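Local atomic coordinates of glutamate--tRNA ligase (Elizabethkingia anophelis, PDB entry 6B1Z), a protein that attaches glutamate to its cognate tRNA at the expense of ATP, as expected of a class I glutamyl-tRNA synthetase. Residues N182-R186 against E252-S257; Y34-F38 against T224-R228; W316-D320 against M330-F334. One frame throughout, in Å; residues are numbered along the deposited sequence.

Overall arrangement
All three interactions lie in the catalytic domain of this class I synthetase. Interactions 1 and 2 have centres about 10 Å apart and share one parallel sheet, in which strands 225-229 and 252-256 are neighbours. Along the chain their segments alternate: 34-38, 182-186, 224-228, 252-257. Interaction 3 comes later, with both its segments close in sequence. Its centre is about 15 Å from that of interaction 2, and the two touch through Tyr34 and Leu37 of helix 26-41, which meet Trp316, Ile331 and Phe334. Interactions 1 and 3 do not touch; their centres are about 18 Å apart. Helix 26-41 joins the sheet to the later loop and helix 327-333 in this Rossmann-like class I fold.

Interaction 1 (N182-R186 against E252-S257); sequences NDIIR and EFAHLS. With EDO (1,2-ethanediol), chain R.
Asp183 reaches across to His255 with its whole carboxylate. From CB, a chi1 of -171° places CG anti to the backbone N and 3.5 Å from His255 N. Beyond CG the two oxygens part. OD1 takes the His255 N-H on its syn lone pair, with OD1 to N at 3.0 Å. The anti lone pair of Asp183 OD1 receives Arg186 N, 2.9 Å away. Ile185 N comes in from above the carboxylate plane, so OD1 also closes an Asx turn. OD2 accepts from His255 ND1 at 2.7 Å. That bond is almost straight (177°) and lies in the imidazole plane, but leaves the carboxylate plane by 48°.

Beside this, Ile184 N donates to Phe253 O at 2.8 Å. The methyl of Ala254 touches both isoleucines, with CB 3.8 Å from Ile184 CB and 3.7 Å from Ile185 CG1. Arg186 NH1 pairs with Glu230 and shares water 2 with His255 O and Ser257 OG, which is also hydrogen-bonded to Lys341 O. Ile184 O is a ligand of a magnesium ion.

Four N-H donors grip one buried carboxylate. They fix its rotation, would probably stabilise its negative charge, and pin the turn after strand 178-183 to strand 252-256.

Interaction 2 (Y34-F38 against T224-R228); sequences YDYLF and THVIR. With FMT (formic acid), chain C.
The Phe38 ring points its edge at one face of the His225 imidazole. Phe38 CE2 stands over the centre of that face, 3.5 Å from His225 CG. The pair is edge-to-face, with centroids 4.7 Å apart and planes at 58°. At the imidazole edge, in plane, Thr224 OG1 hydrogen-bonds to His225 ND1 at 2.7 Å; either may be the donor. The guanidinium of Arg228 holds formic acid O2 at its edge, NH1 to O2 being 2.9 Å; Arg15 also bonds this molecule, probably from the crystallisation liquor.

With CG anti to the backbone N (chi1 -174°), Phe38 extends toward the strand. Its CB rests 4.0 Å from Ile227 CD1. Asp35 and Ile227 lie alongside each other, pointing opposite ways, with Asp35 OD1 3.5 Å from Ile227 CB. Water 3 sits between Asp35 OD1, His225 O and Ile227 N, water 4 between Asp35 OD2 and Ile227 O.

Helix 26-41, which begins within the HIGH-type signature of class I synthetases, packs here on strand 225-229. The axes of segment 34-38 and strand 225-228 come within 9.5 Å, at 147°. Packing makes most of the direct contact, while waters carry the polar link from the buried Asp35 carboxylate to the strand backbone.

Interaction 3 (W316-D320 against M330-F334); sequences WSPAD and MIKEF
Trp316 lies with one face of its indole against the edge of Phe334. Phe334 CD1 sits over the indole, 3.8 Å from Trp316 CE2. The pair is edge-to-face: the five-membered ring and the Phe334 ring have planes at 62° and centroids 5.0 Å apart. Pro318 CD covers the opposite face, so the indole is held between a proline and a phenylalanine.

The rim of the indole is occupied as well. Glu333 CG lies in the ring plane, 3.9 Å from Trp316 CZ2. Met330 CG approaches the same outer edge at CZ3. The sulfur of Met330 is set obliquely, with SD 5.4 Å from the centroid of the six-membered ring, in a Met-aromatic contact. At the pyrrole end, Trp316 NE1 donates to water 5 at 2.8 Å, and that water donates to Glu333 O.

This cluster joins the loop that follows helix 304-312 to the C-terminal end of helix 327-333. It lies in the class I catalytic domain, beyond the KMSKS-type sequence, probably in the stem-contact-fold part. Phe334 is the first residue to leave helical geometry, although its N still bonds back to Met330 O. Its ring also meets that of Tyr34, and its side chain touches Leu37, both on helix 26-41.

A chi1 of 62° tucks Glu333 CG in beside both its backbone neighbours, N and C, and the chain then runs out straight past the tryptophan to the loop. Its OE1 comes 3.1 Å from Pro318 CB. The same OE1 is 3.3 Å from Asp320 OD2, an approach of like charges with the two carboxylate planes at 90°. The two groups probably repel each other, and this might raise the pKa of one. Asp320 OD1 accepts from the backbone N of Lys322, which ties its carboxylate back to its own loop.

Interaction 1 (N182-R186 against E252-S257)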
loop_
_atom_site.group_PDB
_atom_site.type_symbol
_atom_site.label_atom_id
_atom_site.label_comp_id
_atom_site.label_asym_id
_atom_site.label_seq_id
_atom_site.Cartn_x
_atom_site.Cartn_y
_atom_site.Cartn_z
ATOM N N ASN A 182 18.453 -21.123 4.101
ATOM C CA ASN A 182 19.022 -19.968 4.786
ATOM C C ASN A 182 18.371 -18.731 4.194
ATOM O O ASN A 182 18.622 -18.399 3.031
ATOM C CB ASN A 182 20.543 -19.924 4.614
ATOM C CG ASN A 182 21.211 -18.911 5.516
ATOM O OD1 ASN A 182 20.551 -18.138 6.194
ATOM N ND2 ASN A 182 22.540 -18.925 5.539
ATOM N N ASP A 183 17.546 -18.057 4.988
ATOM C CA ASP A 183 16.831 -16.862 4.551
ATOM C C ASP A 183 17.414 -15.635 5.243
ATOM O O ASP A 183 17.752 -15.681 6.424
ATOM C CB ASP A 183 15.339 -16.980 4.888
ATOM C CG ASP A 183 14.518 -15.864 4.265
ATOM O OD1 ASP A 183 14.182 -14.890 4.983
ATOM O OD2 ASP A 183 14.281 -15.967 3.047
ATOM N N ILE A 184 17.490 -14.516 4.506
ATOM C CA ILE A 184 18.060 -13.296 5.071
ATOM C C ILE A 184 17.240 -12.803 6.261
ATOM O O ILE A 184 17.799 -12.339 7.260
ATOM C CB ILE A 184 18.190 -12.214 3.977
ATOM C CG1 ILE A 184 19.316 -12.578 3.005
ATOM C CG2 ILE A 184 18.437 -10.829 4.602
ATOM C CD1 ILE A 184 19.304 -11.715 1.718
ATOM N N ILE A 185 15.912 -12.892 6.178
ATOM C CA ILE A 185 15.046 -12.449 7.274
ATOM C C ILE A 185 14.862 -13.543 8.316
ATOM O O ILE A 185 14.978 -13.299 9.525
ATOM C CB ILE A 185 13.668 -12.006 6.735
ATOM C CG1 ILE A 185 13.793 -10.986 5.600
ATOM C CG2 ILE A 185 12.805 -11.467 7.889
ATOM C CD1 ILE A 185 14.188 -9.630 6.046
ATOM N N ARG A 186 14.527 -14.747 7.858
ATOM C CA ARG A 186 14.053 -15.794 8.753
ATOM C C ARG A 186 15.165 -16.676 9.300
ATOM O O ARG A 186 14.903 -17.463 10.221
ATOM C CB ARG A 186 13.015 -16.660 8.034
ATOM C CG ARG A 186 11.732 -15.898 7.649
ATOM C CD ARG A 186 10.900 -15.540 8.871
ATOM N NE ARG A 186 10.257 -16.714 9.458
ATOM C CZ ARG A 186 8.993 -17.055 9.244
ATOM N NH1 ARG A 186 8.224 -16.296 8.470
ATOM N NH2 ARG A 186 8.492 -18.145 9.817
ATOM N N GLU A 252 19.990 -15.294 -3.387
ATOM C CA GLU A 252 19.632 -15.197 -1.973
ATOM C C GLU A 252 18.154 -14.850 -1.845
ATOM O O GLU A 252 17.569 -14.237 -2.740
ATOM C CB GLU A 252 20.472 -14.134 -1.266
ATOM C CG GLU A 252 21.962 -14.471 -1.243
ATOM C CD GLU A 252 22.758 -13.490 -0.431
ATOM O OE1 GLU A 252 22.484 -13.368 0.783
ATOM O OE2 GLU A 252 23.645 -12.830 -1.009
ATOM N N PHE A 253 17.556 -15.244 -0.722
ATOM C CA PHE A 253 16.142 -15.000 -0.453
ATOM C C PHE A 253 15.962 -14.215 0.835
ATOM O O PHE A 253 16.743 -14.355 1.780
ATOM C CB PHE A 253 15.345 -16.317 -0.329
ATOM C CG PHE A 253 15.272 -17.099 -1.600
ATOM C CD1 PHE A 253 16.306 -17.957 -1.950
ATOM C CD2 PHE A 253 14.177 -16.984 -2.437
ATOM C CE1 PHE A 253 16.254 -18.674 -3.132
ATOM C CE2 PHE A 253 14.117 -17.701 -3.622
ATOM C CZ PHE A 253 15.158 -18.551 -3.962
ATOM N N ALA A 254 14.915 -13.385 0.858
ATOM C CA ALA A 254 14.473 -12.683 2.063
ATOM C C ALA A 254 12.955 -12.705 2.083
ATOM O O ALA A 254 12.324 -12.164 1.170
ATOM C CB ALA A 254 14.988 -11.239 2.085
ATOM N N HIS A 255 12.367 -13.317 3.109
ATOM C CA HIS A 255 10.920 -13.481 3.194
ATOM C C HIS A 255 10.361 -12.552 4.262
ATOM O O HIS A 255 10.708 -12.669 5.444
ATOM C CB HIS A 255 10.553 -14.937 3.469
ATOM C CG HIS A 255 10.682 -15.807 2.262
ATOM N ND1 HIS A 255 11.888 -16.353 1.864
ATOM C CD2 HIS A 255 9.764 -16.221 1.355
ATOM C CE1 HIS A 255 11.702 -17.066 0.765
ATOM N NE2 HIS A 255 10.422 -17.000 0.432
ATOM N N LEU A 256 9.497 -11.635 3.835
ATOM C CA LEU A 256 8.913 -10.622 4.704
ATOM C C LEU A 256 7.640 -11.139 5.365
ATOM O O LEU A 256 6.738 -11.647 4.690
ATOM C CB LEU A 256 8.614 -9.369 3.879
ATOM C CG LEU A 256 9.805 -8.822 3.085
ATOM C CD1 LEU A 256 9.333 -7.775 2.073
ATOM C CD2 LEU A 256 10.837 -8.206 4.036
ATOM N N SER A 257 7.558 -10.995 6.679
ATOM C CA SER A 257 6.395 -11.485 7.410
ATOM C C SER A 257 5.160 -10.655 7.070
ATOM O O SER A 257 5.249 -9.447 6.845
ATOM C CB SER A 257 6.675 -11.454 8.914
ATOM O OG SER A 257 7.772 -12.315 9.212
HETATM C C1 EDO R . 8.808 -8.041 7.566
HETATM O O1 EDO R . 9.378 -9.298 7.972
HETATM C C2 EDO R . 8.639 -7.163 8.799
HETATM O O2 EDO R . 7.618 -7.751 9.619
HETATM O O HOH W 1 19.313 -16.836 1.036
HETATM O O HOH W 2 8.835 -13.940 7.208
#

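Interaction 2 (Y34-F38 against T224-R228)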
loop_
_atom_site.group_PDB
_atom_site.type_symbol
_atom_site.label_atom_id
_atom_site.label_comp_id
_atom_site.label_asym_id
_atom_site.label_seq_id
_atom_site.Cartn_x
_atom_site.Cartn_y
_atom_site.Cartn_z
ATOM N N TYR A 34 10.999 -2.210 -0.484
ATOM C CA TYR A 34 12.239 -2.810 0.003
ATOM C C TYR A 34 13.130 -3.267 -1.154
ATOM O O TYR A 34 14.362 -3.167 -1.053
ATOM C CB TYR A 34 11.930 -3.953 0.983
ATOM C CG TYR A 34 11.380 -3.525 2.345
ATOM C CD1 TYR A 34 11.275 -2.177 2.719
ATOM C CD2 TYR A 34 10.964 -4.478 3.263
ATOM C CE1 TYR A 34 10.763 -1.815 3.968
ATOM C CE2 TYR A 34 10.461 -4.122 4.513
ATOM C CZ TYR A 34 10.359 -2.796 4.859
ATOM O OH TYR A 34 9.869 -2.473 6.094
ATOM N N ASP A 35 12.540 -3.752 -2.258
ATOM C CA ASP A 35 13.306 -3.980 -3.488
ATOM C C ASP A 35 14.049 -2.723 -3.923
ATOM O O ASP A 35 15.253 -2.755 -4.222
ATOM C CB ASP A 35 12.375 -4.391 -4.632
ATOM C CG ASP A 35 11.966 -5.829 -4.596
ATOM O OD1 ASP A 35 12.812 -6.698 -4.275
ATOM O OD2 ASP A 35 10.783 -6.096 -4.943
ATOM N N TYR A 36 13.313 -1.613 -4.024
ATOM C CA TYR A 36 13.877 -0.360 -4.510
ATOM C C TYR A 36 14.975 0.142 -3.585
ATOM O O TYR A 36 16.080 0.481 -4.032
ATOM C CB TYR A 36 12.750 0.667 -4.628
ATOM C CG TYR A 36 13.146 1.997 -5.226
ATOM C CD1 TYR A 36 13.420 2.120 -6.581
ATOM C CD2 TYR A 36 13.229 3.136 -4.432
ATOM C CE1 TYR A 36 13.769 3.338 -7.127
ATOM C CE2 TYR A 36 13.577 4.355 -4.967
ATOM C CZ TYR A 36 13.854 4.453 -6.320
ATOM O OH TYR A 36 14.212 5.673 -6.858
ATOM N N LEU A 37 14.690 0.172 -2.281
ATOM C CA LEU A 37 15.675 0.651 -1.318
ATOM C C LEU A 37 16.922 -0.216 -1.329
ATOM O O LEU A 37 18.043 0.304 -1.279
ATOM C CB LEU A 37 15.065 0.688 0.087
ATOM C CG LEU A 37 13.904 1.670 0.315
ATOM C CD1 LEU A 37 13.376 1.569 1.746
ATOM C CD2 LEU A 37 14.349 3.098 0.010
ATOM N N PHE A 38 16.752 -1.538 -1.412
ATOM C CA PHE A 38 17.912 -2.427 -1.421
ATOM C C PHE A 38 18.744 -2.223 -2.681
ATOM O O PHE A 38 19.977 -2.138 -2.610
ATOM C CB PHE A 38 17.463 -3.885 -1.296
ATOM C CG PHE A 38 18.601 -4.861 -1.149
ATOM C CD1 PHE A 38 19.258 -5.011 0.058
ATOM C CD2 PHE A 38 19.005 -5.642 -2.227
ATOM C CE1 PHE A 38 20.304 -5.908 0.187
ATOM C CE2 PHE A 38 20.050 -6.540 -2.095
ATOM C CZ PHE A 38 20.686 -6.676 -0.894
ATOM N N THR A 224 19.954 -11.380 -8.126
ATOM C CA THR A 224 20.824 -11.770 -7.017
ATOM C C THR A 224 20.085 -11.951 -5.694
ATOM O O THR A 224 20.530 -12.746 -4.853
ATOM C CB THR A 224 21.935 -10.732 -6.820
ATOM O OG1 THR A 224 21.368 -9.463 -6.474
ATOM C CG2 THR A 224 22.785 -10.583 -8.086
ATOM N N HIS A 225 18.996 -11.216 -5.479
ATOM C CA HIS A 225 18.278 -11.233 -4.210
ATOM C C HIS A 225 16.792 -11.241 -4.506
ATOM O O HIS A 225 16.285 -10.313 -5.157
ATOM C CB HIS A 225 18.630 -10.019 -3.341
ATOM C CG HIS A 225 20.058 -9.974 -2.902
ATOM N ND1 HIS A 225 21.085 -9.615 -3.750
ATOM C CD2 HIS A 225 20.631 -10.229 -1.702
ATOM C CE1 HIS A 225 22.230 -9.654 -3.090
ATOM N NE2 HIS A 225 21.980 -10.015 -1.842
ATOM N N VAL A 226 16.104 -12.271 -4.027
ATOM C CA VAL A 226 14.657 -12.405 -4.167
ATOM C C VAL A 226 14.039 -11.968 -2.845
ATOM O O VAL A 226 14.170 -12.667 -1.835
ATOM C CB VAL A 226 14.261 -13.846 -4.523
ATOM C CG1 VAL A 226 12.756 -14.037 -4.458
ATOM C CG2 VAL A 226 14.790 -14.199 -5.903
ATOM N N ILE A 227 13.364 -10.822 -2.857
ATOM C CA ILE A 227 12.698 -10.256 -1.691
ATOM C C ILE A 227 11.206 -10.407 -1.917
ATOM O O ILE A 227 10.678 -9.889 -2.906
ATOM C CB ILE A 227 13.066 -8.781 -1.487
ATOM C CG1 ILE A 227 14.580 -8.598 -1.349
ATOM C CG2 ILE A 227 12.315 -8.220 -0.277
ATOM C CD1 ILE A 227 15.070 -7.135 -1.374
ATOM N N ARG A 228 10.524 -11.122 -1.024
ATOM C CA ARG A 228 9.116 -11.424 -1.270
ATOM C C ARG A 228 8.417 -11.762 0.042
ATOM O O ARG A 228 9.051 -11.881 1.093
ATOM C CB ARG A 228 8.981 -12.564 -2.286
ATOM C CG ARG A 228 9.525 -13.888 -1.798
ATOM C CD ARG A 228 9.574 -14.907 -2.939
ATOM N NE ARG A 228 10.003 -16.207 -2.427
ATOM C CZ ARG A 228 10.327 -17.255 -3.183
ATOM N NH1 ARG A 228 10.309 -17.160 -4.509
ATOM N NH2 ARG A 228 10.690 -18.391 -2.599
HETATM C C FMT C . 8.253 -14.280 -6.084
HETATM O O1 FMT C . 8.538 -13.106 -5.821
HETATM O O2 FMT C . 9.092 -15.180 -6.250
HETATM O O HOH W 3 13.734 -9.195 -5.461
HETATM O O HOH W 4 10.042 -8.599 -5.051
#

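Interaction 3 (W316-D320 against M330-F334)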
loop_
_atom_site.group_PDB
_atom_site.type_symbol
_atom_site.label_atom_id
_atom_site.label_comp_id
_atom_site.label_asym_id
_atom_site.label_seq_id
_atom_site.Cartn_x
_atom_site.Cartn_y
_atom_site.Cartn_z
ATOM N N TRP A 316 10.690 -2.280 9.688
ATOM C CA TRP A 316 12.057 -1.797 9.607
ATOM C C TRP A 316 12.156 -0.597 10.526
ATOM O O TRP A 316 11.266 0.254 10.526
ATOM C CB TRP A 316 12.443 -1.423 8.169
ATOM C CG TRP A 316 13.768 -0.699 8.035
ATOM C CD1 TRP A 316 15.009 -1.190 8.330
ATOM C CD2 TRP A 316 13.972 0.632 7.540
ATOM N NE1 TRP A 316 15.972 -0.241 8.067
ATOM C CE2 TRP A 316 15.359 0.887 7.582
ATOM C CE3 TRP A 316 13.116 1.634 7.074
ATOM C CZ2 TRP A 316 15.909 2.100 7.171
ATOM C CZ3 TRP A 316 13.661 2.840 6.671
ATOM C CH2 TRP A 316 15.044 3.065 6.724
ATOM N N SER A 317 13.195 -0.567 11.349
ATOM C CA SER A 317 13.457 0.570 12.224
ATOM C C SER A 317 14.900 0.987 12.000
ATOM O O SER A 317 15.823 0.239 12.385
ATOM C CB SER A 317 13.186 0.233 13.689
ATOM O OG SER A 317 13.481 -1.124 13.977
ATOM N N PRO A 318 15.139 2.129 11.361
ATOM C CA PRO A 318 16.514 2.599 11.181
ATOM C C PRO A 318 17.219 2.738 12.522
ATOM O O PRO A 318 16.611 3.098 13.533
ATOM C CB PRO A 318 16.337 3.957 10.491
ATOM C CG PRO A 318 14.942 4.375 10.816
ATOM C CD PRO A 318 14.148 3.112 10.897
ATOM N N ALA A 319 18.521 2.437 12.517
ATOM C CA ALA A 319 19.282 2.394 13.762
ATOM C C ALA A 319 19.269 3.731 14.492
ATOM O O ALA A 319 19.436 3.766 15.717
ATOM C CB ALA A 319 20.722 1.957 13.484
ATOM N N ASP A 320 19.065 4.836 13.773
ATOM C CA ASP A 320 19.098 6.159 14.384
ATOM C C ASP A 320 17.784 6.547 15.055
ATOM O O ASP A 320 17.713 7.626 15.657
ATOM C CB ASP A 320 19.484 7.218 13.342
ATOM C CG ASP A 320 18.545 7.245 12.140
ATOM O OD1 ASP A 320 17.502 6.558 12.163
ATOM O OD2 ASP A 320 18.857 7.962 11.164
ATOM N N MET A 330 16.117 7.101 3.272
ATOM C CA MET A 330 15.870 5.667 3.387
ATOM C C MET A 330 16.825 4.873 2.512
ATOM O O MET A 330 17.327 3.825 2.933
ATOM C CB MET A 330 14.424 5.338 3.027
ATOM C CG MET A 330 13.437 5.826 4.068
ATOM S SD MET A 330 11.755 5.214 3.882
ATOM C CE MET A 330 11.158 6.171 2.491
ATOM N N ILE A 331 17.088 5.349 1.289
ATOM C CA ILE A 331 18.073 4.681 0.435
ATOM C C ILE A 331 19.430 4.616 1.124
ATOM O O ILE A 331 20.118 3.585 1.085
ATOM C CB ILE A 331 18.175 5.392 -0.930
ATOM C CG1 ILE A 331 16.925 5.117 -1.769
ATOM C CG2 ILE A 331 19.434 4.934 -1.671
ATOM C CD1 ILE A 331 16.769 6.034 -2.979
ATOM N N LYS A 332 19.837 5.706 1.770
ATOM C CA LYS A 332 21.169 5.745 2.361
ATOM C C LYS A 332 21.308 4.767 3.525
ATOM O O LYS A 332 22.386 4.201 3.724
ATOM C CB LYS A 332 21.493 7.172 2.808
ATOM N N GLU A 333 20.245 4.530 4.297
ATOM C CA GLU A 333 20.416 3.762 5.522
ATOM C C GLU A 333 19.715 2.412 5.525
ATOM O O GLU A 333 19.891 1.655 6.491
ATOM C CB GLU A 333 19.964 4.578 6.737
ATOM C CG GLU A 333 18.513 4.975 6.777
ATOM C CD GLU A 333 18.197 5.765 8.035
ATOM O OE1 GLU A 333 18.752 5.420 9.099
ATOM O OE2 GLU A 333 17.417 6.738 7.963
ATOM N N PHE A 334 18.968 2.066 4.475
ATOM C CA PHE A 334 18.251 0.795 4.471
ATOM C C PHE A 334 19.216 -0.378 4.548
ATOM O O PHE A 334 20.160 -0.487 3.757
ATOM C CB PHE A 334 17.386 0.656 3.221
ATOM C CG PHE A 334 16.509 -0.578 3.235
ATOM C CD1 PHE A 334 15.424 -0.655 4.093
ATOM C CD2 PHE A 334 16.800 -1.663 2.422
ATOM C CE1 PHE A 334 14.611 -1.793 4.125
ATOM C CE2 PHE A 334 16.003 -2.805 2.435
ATOM C CZ PHE A 334 14.902 -2.869 3.292
HETATM O O HOH W 5 18.743 0.113 8.302
#